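Local coordinates for protein terminase large subunit (Thermus phage G20c, PDB 5M1K) that powers the ATP-driven packaging of viral DNA into empty capsids and, as an endonuclease, cuts the genome to begin and end each packaging round, at residues Q47-F52 / R67-T72. Numbering follows the deposited sequence. Where two conformers were deposited one is given.
Sequences QDYSVF and RMNGAT
S50 and M68 pair at the open end of the β hairpin formed by strands 50-56 and 61-68, part of the RNase H-like nuclease fold. Two backbone bonds hold this pair: S50 N gives to M68 O at 2.9 Å and M68 N to S50 O at 3.1 Å. V51 and R67 form a non-hydrogen-bonded pair, with CG2 of V51 against the aliphatic part of R67.

The flat-group contacts centre on Y49. The extended R67 chain reaches alongside the ring, and a perpendicular turn at its last torsion lays the guanidinium on it, planes 13° apart; CZ lies 3.6 Å from the Y49 ring centroid in a cation-pi stack, and NH2 sits over its middle. N69 closes the opposite face, its CB making a CH-pi contact nearer the rim. H175 meets the ring edge-to-face, and Y49 and V51 also touch D177, which, like D42, probably binds catalytic magnesium; D42 OD1 accepts from V51 N.

The sulfur-aromatic contact involves one of two M68 conformers: a bend at the second torsion brings M68 CE to 3.9 Å from F52 CE2 and the sulfur obliquely to the ring. S50 OG, likewise in one conformer, is hydrogen-bonded to Q76 OE1 of helix 73-86 and to G44 N.

A water bridges G70 N, whose hydrogen it accepts, and D48 O. N69 ND2 gives a nearly straight bond (171°) to Q47 O at 2.9 Å. The acceptor lies in the N69 amide plane, while the donor is tilted 32° from the Q47 carbonyl plane.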
# COMPACT_ATOMS: atom_id res chain seq x y z
N GLN A 47 -13.38 -3.83 11.42
CA GLN A 47 -13.68 -2.54 10.78
C GLN A 47 -12.44 -1.82 10.21
O GLN A 47 -12.49 -0.64 9.84
CB GLN A 47 -14.42 -1.63 11.77
CG GLN A 47 -15.22 -0.50 11.13
CD GLN A 47 -16.33 0.02 12.02
OE1 GLN A 47 -17.48 0.14 11.58
NE2 GLN A 47 -16.01 0.33 13.27
N ASP A 48 -11.32 -2.53 10.13
CA ASP A 48 -10.09 -1.96 9.62
C ASP A 48 -10.13 -1.87 8.09
O ASP A 48 -10.85 -2.64 7.45
CB ASP A 48 -8.89 -2.81 10.07
CG ASP A 48 -8.77 -2.90 11.58
OD1 ASP A 48 -9.10 -1.92 12.28
OD2 ASP A 48 -8.37 -3.97 12.09
N TYR A 49 -9.37 -0.94 7.54
CA TYR A 49 -9.33 -0.76 6.09
C TYR A 49 -8.43 -1.76 5.39
O TYR A 49 -7.41 -2.18 5.93
CB TYR A 49 -8.85 0.64 5.73
CG TYR A 49 -9.79 1.74 6.16
CD1 TYR A 49 -10.80 2.18 5.31
CD2 TYR A 49 -9.66 2.37 7.40
CE1 TYR A 49 -11.68 3.19 5.70
CE2 TYR A 49 -10.53 3.38 7.79
CZ TYR A 49 -11.54 3.79 6.93
OH TYR A 49 -12.39 4.81 7.31
N SER A 50 -8.82 -2.13 4.17
CA SER A 50 -7.96 -2.85 3.24
C SER A 50 -7.62 -1.88 2.13
O SER A 50 -8.50 -1.17 1.66
CB SER A 50 -8.68 -4.05 2.65
OG SER A 50 -9.08 -4.95 3.67
N VAL A 51 -6.36 -1.88 1.71
CA VAL A 51 -5.85 -0.94 0.71
C VAL A 51 -5.04 -1.70 -0.33
O VAL A 51 -4.10 -2.44 0.01
CB VAL A 51 -4.99 0.17 1.33
CG1 VAL A 51 -4.60 1.18 0.25
CG2 VAL A 51 -5.76 0.86 2.44
N PHE A 52 -5.39 -1.48 -1.60
CA PHE A 52 -4.72 -2.08 -2.74
C PHE A 52 -4.14 -0.97 -3.60
O PHE A 52 -4.89 -0.14 -4.07
CB PHE A 52 -5.70 -2.93 -3.57
CG PHE A 52 -6.50 -3.93 -2.78
CD1 PHE A 52 -5.98 -4.58 -1.67
CD2 PHE A 52 -7.78 -4.28 -3.19
CE1 PHE A 52 -6.71 -5.50 -0.95
CE2 PHE A 52 -8.51 -5.23 -2.49
CZ PHE A 52 -7.98 -5.83 -1.38
N ARG A 67 -9.51 1.47 -1.66
CA ARG A 67 -9.55 1.43 -0.21
C ARG A 67 -10.97 1.25 0.28
O ARG A 67 -11.86 1.97 -0.15
CB ARG A 67 -8.96 2.71 0.35
CG ARG A 67 -9.04 2.85 1.87
CD ARG A 67 -8.09 3.95 2.33
NE ARG A 67 -8.07 4.20 3.77
CZ ARG A 67 -8.85 5.06 4.44
NH1 ARG A 67 -9.81 5.75 3.83
NH2 ARG A 67 -8.67 5.21 5.75
N MET A 68 -11.19 0.31 1.19
CA MET A 68 -12.51 0.18 1.79
C MET A 68 -12.43 -0.57 3.10
O MET A 68 -11.47 -1.30 3.36
CB MET A 68 -13.47 -0.56 0.85
CG MET A 68 -13.13 -2.04 0.65
SD MET A 68 -11.65 -2.35 -0.34
CE MET A 68 -11.73 -4.13 -0.50
N ASN A 69 -13.46 -0.39 3.92
CA ASN A 69 -13.61 -1.16 5.17
C ASN A 69 -15.02 -1.77 5.15
O ASN A 69 -15.82 -1.46 4.27
CB ASN A 69 -13.29 -0.35 6.45
CG ASN A 69 -14.43 0.54 6.91
OD1 ASN A 69 -15.22 1.01 6.12
ND2 ASN A 69 -14.51 0.76 8.22
N GLY A 70 -15.27 -2.68 6.07
CA GLY A 70 -16.56 -3.38 6.13
C GLY A 70 -16.83 -4.34 4.99
O GLY A 70 -17.99 -4.73 4.77
N ALA A 71 -15.80 -4.74 4.24
CA ALA A 71 -15.95 -5.67 3.12
C ALA A 71 -15.70 -7.08 3.62
O ALA A 71 -14.83 -7.29 4.45
CB ALA A 71 -14.97 -5.35 2.01
N THR A 72 -16.46 -8.05 3.10
CA THR A 72 -16.24 -9.44 3.48
C THR A 72 -14.88 -9.90 2.97
O THR A 72 -14.34 -9.32 2.03
CB THR A 72 -17.31 -10.38 2.91
OG1 THR A 72 -17.22 -10.42 1.48
CG2 THR A 72 -18.71 -9.96 3.35
O HOH W 1 -13.26 -3.67 7.60